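Local coordinates for IPT/TIG domain-containing protein (Bacteroides thetaiotaomicron, PDB 3TC9) that is of unconfirmed function, probably an auxiliary nutrient-binding protein of the cell envelope that joins an immunoglobulin-like IPT/TIG domain to a six-bladed beta-propeller, at residues F277-N282 with G337-N342; G281-I286 with S348-D353. One frame throughout, in Å; residues are numbered along the deposited sequence.

Contact 1 of 2, residues F277-N282 with G337-N342; sequences FHPSGN and GTFVKN. With EDO (1,2-ethanediol), chain T.
Phe-339 reaches out from strand 334-341 and lays one face of its ring against the backbone of His-278. The CA of His-278 stands 3.8 Å from the centroid of the Phe-339 ring, nearly along the ring normal, a CH-pi contact. With CG anti to the backbone N (chi1 180°), the imidazole of His-278 swings round so that its CD2 edge turns toward the Phe-339 face; the planes make 72°, an offset edge-to-face pair. Pro-279 adds its CD, 3.7 Å from CG of Phe-339, and this same CD lies over one face of the imidazole, while C1 of a bound 1,2-ethanediol lies over the other near the rim. The carbonyl O of Phe-277 comes obliquely to within 3.4 Å of CE2 of Phe-339.

Behind this largely apolar surface, a type I turn from His-278 to Gly-281 fixes the imidazole. Its ND1 pairs with OG of Ser-280 at 2.7 Å and takes a second, longer bond from the Ser-280 backbone N, 27° out of the ring plane. OG of Ser-280 in turn receives N-H of Asn-282 at 3.1 Å, an ST turn, and ND2 of Asn-282 donates to O1 of the ethanediol at 3.2 Å. NE2 of His-278 is bonded to Asp-350. Gripped at both nitrogens, the imidazole has little freedom to rotate; Phe-339 is met mostly by carbon, and the two segments share no hydrogen bond.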
ATOM      1  N   PHE B 277     -20.983   1.100   6.978  1.00 35.51           N
ATOM      2  CA  PHE B 277     -20.724   0.055   6.001  1.00 35.61           C
ATOM      3  C   PHE B 277     -19.270  -0.066   5.649  1.00 41.28           C
ATOM      4  O   PHE B 277     -18.597   0.946   5.409  1.00 41.57           O
ATOM      5  CB  PHE B 277     -21.493   0.315   4.692  1.00 37.91           C
ATOM      6  CG  PHE B 277     -22.921  -0.143   4.690  1.00 40.52           C
ATOM      7  CD1 PHE B 277     -23.237  -1.489   4.541  1.00 43.14           C
ATOM      8  CD2 PHE B 277     -23.959   0.773   4.801  1.00 42.73           C
ATOM      9  CE1 PHE B 277     -24.568  -1.910   4.541  1.00 44.86           C
ATOM     10  CE2 PHE B 277     -25.289   0.353   4.805  1.00 44.59           C
ATOM     11  CZ  PHE B 277     -25.585  -0.984   4.676  1.00 43.06           C
ATOM     12  N   HIS B 278     -18.824  -1.325   5.483  1.00 36.73           N
ATOM     13  CA  HIS B 278     -17.505  -1.652   4.969  1.00 35.50           C
ATOM     14  C   HIS B 278     -17.474  -1.173   3.490  1.00 41.12           C
ATOM     15  O   HIS B 278     -18.524  -1.253   2.834  1.00 41.27           O
ATOM     16  CB  HIS B 278     -17.297  -3.169   5.109  1.00 35.27           C
ATOM     17  CG  HIS B 278     -15.984  -3.670   4.614  1.00 37.54           C
ATOM     18  ND1 HIS B 278     -15.775  -3.954   3.281  1.00 39.06           N
ATOM     19  CD2 HIS B 278     -14.861  -3.961   5.308  1.00 37.50           C
ATOM     20  CE1 HIS B 278     -14.522  -4.360   3.202  1.00 37.68           C
ATOM     21  NE2 HIS B 278     -13.938  -4.392   4.400  1.00 36.88           N
ATOM     22  N   PRO B 279     -16.315  -0.689   2.948  1.00 38.83           N
ATOM     23  CA  PRO B 279     -16.276  -0.191   1.544  1.00 39.07           C
ATOM     24  C   PRO B 279     -16.830  -1.134   0.451  1.00 46.34           C
ATOM     25  O   PRO B 279     -17.310  -0.641  -0.586  1.00 48.23           O
ATOM     26  CB  PRO B 279     -14.790   0.063   1.310  1.00 39.54           C
ATOM     27  CG  PRO B 279     -14.241   0.328   2.668  1.00 43.18           C
ATOM     28  CD  PRO B 279     -15.005  -0.506   3.615  1.00 39.44           C
ATOM     29  N   SER B 280     -16.783  -2.473   0.672  1.00 42.30           N
ATOM     30  CA  SER B 280     -17.337  -3.485  -0.260  1.00 41.17           C
ATOM     31  C   SER B 280     -18.873  -3.492  -0.227  1.00 46.23           C
ATOM     32  O   SER B 280     -19.518  -3.931  -1.185  1.00 47.90           O
ATOM     33  CB  SER B 280     -16.836  -4.869   0.132  1.00 40.20           C
ATOM     34  OG  SER B 280     -17.339  -5.208   1.416  1.00 44.19           O
ATOM     35  N   GLY B 281     -19.427  -3.075   0.915  1.00 41.51           N
ATOM     36  CA  GLY B 281     -20.859  -3.090   1.171  1.00 41.96           C
ATOM     37  C   GLY B 281     -21.354  -4.465   1.576  1.00 45.80           C
ATOM     38  O   GLY B 281     -22.566  -4.693   1.624  1.00 44.93           O
ATOM     39  N   ASN B 282     -20.419  -5.400   1.897  1.00 42.78           N
ATOM     40  CA  ASN B 282     -20.757  -6.786   2.284  1.00 42.29           C
ATOM     41  C   ASN B 282     -21.318  -6.891   3.698  1.00 42.38           C
ATOM     42  O   ASN B 282     -21.960  -7.888   4.022  1.00 38.90           O
ATOM     43  CB  ASN B 282     -19.539  -7.711   2.144  1.00 41.02           C
ATOM     44  CG  ASN B 282     -19.215  -8.056   0.705  1.00 59.41           C
ATOM     45  OD1 ASN B 282     -20.065  -7.993  -0.184  1.00 57.36           O
ATOM     46  ND2 ASN B 282     -17.974  -8.432   0.436  1.00 50.35           N
ATOM     47  N   GLY B 337     -16.169   5.660  13.380  1.00 35.03           N
ATOM     48  CA  GLY B 337     -15.124   4.763  12.913  1.00 32.77           C
ATOM     49  C   GLY B 337     -14.761   5.041  11.471  1.00 36.14           C
ATOM     50  O   GLY B 337     -15.476   5.769  10.777  1.00 36.50           O
ATOM     51  N   THR B 338     -13.640   4.495  11.012  1.00 32.24           N
ATOM     52  CA  THR B 338     -13.161   4.667   9.648  1.00 32.22           C
ATOM     53  C   THR B 338     -12.489   3.345   9.225  1.00 35.01           C
ATOM     54  O   THR B 338     -11.784   2.731  10.034  1.00 33.49           O
ATOM     55  CB  THR B 338     -12.247   5.952   9.542  1.00 41.73           C
ATOM     56  OG1 THR B 338     -12.112   6.358   8.183  1.00 44.47           O
ATOM     57  CG2 THR B 338     -10.866   5.823  10.210  1.00 33.08           C
ATOM     58  N   PHE B 339     -12.796   2.868   8.001  1.00 32.43           N
ATOM     59  CA  PHE B 339     -12.218   1.656   7.412  1.00 32.18           C
ATOM     60  C   PHE B 339     -10.912   2.032   6.736  1.00 38.88           C
ATOM     61  O   PHE B 339     -10.885   2.939   5.903  1.00 40.14           O
ATOM     62  CB  PHE B 339     -13.189   0.993   6.435  1.00 33.91           C
ATOM     63  CG  PHE B 339     -14.306   0.263   7.129  1.00 34.39           C
ATOM     64  CD1 PHE B 339     -14.136  -1.047   7.568  1.00 35.77           C
ATOM     65  CD2 PHE B 339     -15.519   0.896   7.390  1.00 35.62           C
ATOM     66  CE1 PHE B 339     -15.162  -1.711   8.238  1.00 35.90           C
ATOM     67  CE2 PHE B 339     -16.549   0.228   8.057  1.00 36.63           C
ATOM     68  CZ  PHE B 339     -16.365  -1.070   8.467  1.00 34.84           C
ATOM     69  N   VAL B 340      -9.808   1.430   7.193  1.00 34.63           N
ATOM     70  CA  VAL B 340      -8.462   1.724   6.705  1.00 33.63           C
ATOM     71  C   VAL B 340      -7.863   0.458   6.058  1.00 36.46           C
ATOM     72  O   VAL B 340      -7.775  -0.596   6.712  1.00 34.56           O
ATOM     73  CB  VAL B 340      -7.565   2.256   7.861  1.00 37.73           C
ATOM     74  CG1 VAL B 340      -6.153   2.580   7.364  1.00 36.90           C
ATOM     75  CG2 VAL B 340      -8.193   3.484   8.533  1.00 37.44           C
ATOM     76  N   LYS B 341      -7.440   0.576   4.789  1.00 32.91           N
ATOM     77  CA  LYS B 341      -6.835  -0.534   4.049  1.00 34.01           C
ATOM     78  C   LYS B 341      -5.483  -0.884   4.646  1.00 39.19           C
ATOM     79  O   LYS B 341      -4.611  -0.022   4.756  1.00 41.83           O
ATOM     80  CB  LYS B 341      -6.707  -0.201   2.563  1.00 35.47           C
ATOM     81  CG  LYS B 341      -6.617  -1.428   1.670  1.00 42.22           C
ATOM     82  CD  LYS B 341      -6.690  -1.043   0.194  1.00 38.90           C
ATOM     83  CE  LYS B 341      -7.335  -2.120  -0.629  1.00 52.12           C
ATOM     84  NZ  LYS B 341      -7.782  -1.601  -1.948  1.00 67.83           N
ATOM     85  N   ASN B 342      -5.348  -2.127   5.103  1.00 33.41           N
ATOM     86  CA  ASN B 342      -4.122  -2.640   5.692  1.00 32.60           C
ATOM     87  C   ASN B 342      -3.328  -3.458   4.628  1.00 38.35           C
ATOM     88  O   ASN B 342      -3.789  -4.506   4.203  1.00 37.37           O
ATOM     89  CB  ASN B 342      -4.430  -3.472   6.922  1.00 31.36           C
ATOM     90  CG  ASN B 342      -3.223  -3.930   7.709  1.00 45.39           C
ATOM     91  OD1 ASN B 342      -2.140  -4.161   7.186  1.00 42.42           O
ATOM     92  ND2 ASN B 342      -3.402  -4.137   8.990  1.00 38.48           N
TER
HETATM   93  C1  EDO T 489     -15.363  -8.394   3.589  1.00 61.76           C
HETATM   94  O1  EDO T 489     -15.438  -7.766   2.303  1.00 59.59           O
HETATM   95  C2  EDO T 489     -16.465  -9.442   3.733  1.00 62.39           C
HETATM   96  O2  EDO T 489     -16.201 -10.257   4.888  1.00 68.13           O

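Contact 2 of 2, residues G281-I286 with S348-D353; sequences GNYAYI and SSDEYD. With EDO (1,2-ethanediol), chain T.
OH of Tyr-283 gives a short bond of 2.6 Å to OD2 of Asp-350, received on the syn lone pair, and the same hydroxyl accepts from a water at 3.0 Å. That water also donates to the carbonyl O of Tyr-352 at 2.9 Å, a second bridge beside the direct bond. The phenol ring and the carboxylate are turned 64° apart, and OD2 meets the ring at its edge, near the ring plane, rather than over a face. The other carboxylate oxygen, OD1 of Asp-350, takes the backbone N of Tyr-352 at 3.2 Å on the anti side, 26° out of the carboxylate plane; this closes an Asx turn.

Tyr-283 holds CG between its backbone N and carbonyl carbon (chi1 72°), which carries the phenol across from strand 283-288 to the loop before strand 352-358. CE1 of Tyr-283 rests over a face of the Tyr-285 ring on the same strand, and Arg-296 of strand 293-300 makes a cation-pi contact with Tyr-283. Beside the phenol, 1,2-ethanediol, probably from the crystallisation liquor, brings C1 to 3.9 Å from CE2 of Tyr-283, and its O1 gives a weak bond to the carbonyl O of Ser-349. The arrangement is a tyrosine-aspartate hydrogen bond between adjacent blades of the beta-propeller, in which a tyrosine hydroxyl of one blade reaches the aspartate of the Asx turn on the next.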
ATOM      1  N   GLY B 281     -19.427  -3.075   0.915  1.00 41.51           N
ATOM      2  CA  GLY B 281     -20.859  -3.090   1.171  1.00 41.96           C
ATOM      3  C   GLY B 281     -21.354  -4.465   1.576  1.00 45.80           C
ATOM      4  O   GLY B 281     -22.566  -4.693   1.624  1.00 44.93           O
ATOM      5  N   ASN B 282     -20.419  -5.400   1.897  1.00 42.78           N
ATOM      6  CA  ASN B 282     -20.757  -6.786   2.284  1.00 42.29           C
ATOM      7  C   ASN B 282     -21.318  -6.891   3.698  1.00 42.38           C
ATOM      8  O   ASN B 282     -21.960  -7.888   4.022  1.00 38.90           O
ATOM      9  CB  ASN B 282     -19.539  -7.711   2.144  1.00 41.02           C
ATOM     10  CG  ASN B 282     -19.215  -8.056   0.705  1.00 59.41           C
ATOM     11  OD1 ASN B 282     -20.065  -7.993  -0.184  1.00 57.36           O
ATOM     12  ND2 ASN B 282     -17.974  -8.432   0.436  1.00 50.35           N
ATOM     13  N   TYR B 283     -21.033  -5.877   4.546  1.00 39.85           N
ATOM     14  CA  TYR B 283     -21.502  -5.830   5.927  1.00 38.26           C
ATOM     15  C   TYR B 283     -21.393  -4.445   6.473  1.00 41.60           C
ATOM     16  O   TYR B 283     -20.745  -3.597   5.879  1.00 42.68           O
ATOM     17  CB  TYR B 283     -20.717  -6.823   6.823  1.00 37.61           C
ATOM     18  CG  TYR B 283     -19.286  -6.429   7.138  1.00 35.74           C
ATOM     19  CD1 TYR B 283     -18.980  -5.677   8.275  1.00 35.56           C
ATOM     20  CD2 TYR B 283     -18.229  -6.874   6.345  1.00 35.85           C
ATOM     21  CE1 TYR B 283     -17.665  -5.332   8.583  1.00 33.29           C
ATOM     22  CE2 TYR B 283     -16.906  -6.586   6.677  1.00 34.80           C
ATOM     23  CZ  TYR B 283     -16.631  -5.805   7.790  1.00 39.60           C
ATOM     24  OH  TYR B 283     -15.340  -5.479   8.089  1.00 34.28           O
ATOM     25  N   ALA B 284     -21.994  -4.224   7.640  1.00 37.56           N
ATOM     26  CA  ALA B 284     -21.886  -2.976   8.362  1.00 35.46           C
ATOM     27  C   ALA B 284     -21.593  -3.261   9.815  1.00 39.42           C
ATOM     28  O   ALA B 284     -21.984  -4.308  10.331  1.00 39.40           O
ATOM     29  CB  ALA B 284     -23.165  -2.162   8.229  1.00 36.04           C
ATOM     30  N   TYR B 285     -20.862  -2.341  10.460  1.00 34.83           N
ATOM     31  CA  TYR B 285     -20.659  -2.367  11.896  1.00 33.88           C
ATOM     32  C   TYR B 285     -21.768  -1.516  12.490  1.00 38.57           C
ATOM     33  O   TYR B 285     -22.128  -0.478  11.916  1.00 38.51           O
ATOM     34  CB  TYR B 285     -19.266  -1.874  12.329  1.00 32.45           C
ATOM     35  CG  TYR B 285     -18.157  -2.893  12.165  1.00 32.35           C
ATOM     36  CD1 TYR B 285     -18.359  -4.235  12.489  1.00 33.78           C
ATOM     37  CD2 TYR B 285     -16.900  -2.516  11.709  1.00 32.79           C
ATOM     38  CE1 TYR B 285     -17.333  -5.178  12.359  1.00 33.82           C
ATOM     39  CE2 TYR B 285     -15.875  -3.453  11.543  1.00 34.22           C
ATOM     40  CZ  TYR B 285     -16.093  -4.784  11.880  1.00 40.96           C
ATOM     41  OH  TYR B 285     -15.067  -5.697  11.771  1.00 41.07           O
ATOM     42  N   ILE B 286     -22.376  -2.007  13.569  1.00 33.77           N
ATOM     43  CA  ILE B 286     -23.412  -1.315  14.310  1.00 34.68           C
ATOM     44  C   ILE B 286     -22.733  -0.955  15.639  1.00 38.16           C
ATOM     45  O   ILE B 286     -22.404  -1.845  16.432  1.00 36.83           O
ATOM     46  CB  ILE B 286     -24.706  -2.167  14.417  1.00 39.50           C
ATOM     47  CG1 ILE B 286     -25.312  -2.384  13.001  1.00 40.47           C
ATOM     48  CG2 ILE B 286     -25.715  -1.501  15.378  1.00 41.76           C
ATOM     49  CD1 ILE B 286     -26.575  -3.227  12.914  1.00 54.27           C
ATOM     50  N   SER B 348      -6.677 -11.014   1.089  1.00 43.77           N
ATOM     51  CA  SER B 348      -7.705 -11.593   1.949  1.00 43.34           C
ATOM     52  C   SER B 348      -9.105 -11.037   1.629  1.00 46.66           C
ATOM     53  O   SER B 348      -9.239 -10.046   0.910  1.00 45.63           O
ATOM     54  CB  SER B 348      -7.358 -11.402   3.418  1.00 44.57           C
ATOM     55  OG  SER B 348      -7.427 -10.053   3.812  1.00 60.35           O
ATOM     56  N   SER B 349     -10.136 -11.722   2.142  1.00 44.50           N
ATOM     57  CA  SER B 349     -11.533 -11.357   1.989  1.00 44.29           C
ATOM     58  C   SER B 349     -11.771  -9.933   2.517  1.00 46.86           C
ATOM     59  O   SER B 349     -12.313  -9.109   1.784  1.00 47.56           O
ATOM     60  CB  SER B 349     -12.424 -12.369   2.688  1.00 48.23           C
ATOM     61  OG  SER B 349     -13.709 -12.267   2.109  1.00 60.42           O
ATOM     62  N   ASP B 350     -11.266  -9.612   3.727  1.00 41.52           N
ATOM     63  CA  ASP B 350     -11.349  -8.278   4.308  1.00 39.43           C
ATOM     64  C   ASP B 350      -9.951  -7.631   4.386  1.00 40.17           C
ATOM     65  O   ASP B 350      -9.115  -8.064   5.165  1.00 40.35           O
ATOM     66  CB  ASP B 350     -11.989  -8.351   5.691  1.00 41.52           C
ATOM     67  CG  ASP B 350     -12.628  -7.049   6.162  1.00 47.21           C
ATOM     68  OD1 ASP B 350     -12.165  -5.967   5.733  1.00 43.64           O
ATOM     69  OD2 ASP B 350     -13.590  -7.114   6.955  1.00 51.74           O
ATOM     70  N   GLU B 351      -9.714  -6.583   3.597  1.00 34.88           N
ATOM     71  CA  GLU B 351      -8.434  -5.904   3.526  1.00 34.12           C
ATOM     72  C   GLU B 351      -8.362  -4.679   4.427  1.00 38.03           C
ATOM     73  O   GLU B 351      -7.364  -3.952   4.409  1.00 39.68           O
ATOM     74  CB  GLU B 351      -8.149  -5.499   2.069  1.00 36.07           C
ATOM     75  CG  GLU B 351      -7.835  -6.669   1.144  1.00 47.55           C
ATOM     76  CD  GLU B 351      -7.093  -6.332  -0.138  1.00 59.42           C
ATOM     77  OE1 GLU B 351      -6.484  -5.240  -0.212  1.00 53.67           O
ATOM     78  OE2 GLU B 351      -7.066  -7.192  -1.049  1.00 63.53           O
ATOM     79  N   TYR B 352      -9.410  -4.429   5.190  1.00 32.70           N
ATOM     80  CA  TYR B 352      -9.462  -3.237   6.017  1.00 31.93           C
ATOM     81  C   TYR B 352      -9.527  -3.530   7.488  1.00 35.53           C
ATOM     82  O   TYR B 352     -10.069  -4.540   7.885  1.00 35.14           O
ATOM     83  CB  TYR B 352     -10.692  -2.371   5.664  1.00 31.72           C
ATOM     84  CG  TYR B 352     -10.753  -1.913   4.228  1.00 33.59           C
ATOM     85  CD1 TYR B 352     -11.181  -2.773   3.213  1.00 35.63           C
ATOM     86  CD2 TYR B 352     -10.437  -0.606   3.882  1.00 34.74           C
ATOM     87  CE1 TYR B 352     -11.261  -2.350   1.892  1.00 36.21           C
ATOM     88  CE2 TYR B 352     -10.490  -0.175   2.557  1.00 36.97           C
ATOM     89  CZ  TYR B 352     -10.903  -1.050   1.565  1.00 44.11           C
ATOM     90  OH  TYR B 352     -10.972  -0.614   0.265  1.00 45.95           O
ATOM     91  N   ASP B 353      -9.009  -2.594   8.280  1.00 32.14           N
ATOM     92  CA  ASP B 353      -9.139  -2.498   9.726  1.00 31.77           C
ATOM     93  C   ASP B 353     -10.165  -1.381   9.997  1.00 34.73           C
ATOM     94  O   ASP B 353     -10.369  -0.476   9.165  1.00 32.01           O
ATOM     95  CB  ASP B 353      -7.795  -2.151  10.381  1.00 33.31           C
ATOM     96  CG  ASP B 353      -6.788  -3.265  10.502  1.00 39.90           C
ATOM     97  OD1 ASP B 353      -7.178  -4.365  10.910  1.00 42.21           O
ATOM     98  OD2 ASP B 353      -5.598  -3.001  10.310  1.00 48.71           O
TER
HETATM   99  C1  EDO T 489     -15.363  -8.394   3.589  1.00 61.76           C
HETATM  100  O1  EDO T 489     -15.438  -7.766   2.303  1.00 59.59           O
HETATM  101  C2  EDO T 489     -16.465  -9.442   3.733  1.00 62.39           C
HETATM  102  O2  EDO T 489     -16.201 -10.257   4.888  1.00 68.13           O
HETATM  103  O   HOH W   1     -12.833  -4.025   8.703  1.00 45.57           O

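Overall arrangement
Contacts 1 and 2 lie with their centres about 5 Å apart, on the same side of the chain's centre, and join the same two consecutive four- and five-stranded sheets of the propeller. On one sheet, residues 277-282 form the loop between strands 273-277 and 283-288, and residues 281-286 run on into the second of these strands, sharing Gly-281 and Asn-282. On the other, strands 334-341 and 352-358 are antiparallel neighbours that follow each other in the chain. Since His-278 of contact 1 is bonded to Asp-350 of contact 2, the two form one interface: adjacent blades are joined at a single place by ring packing and by a polar link.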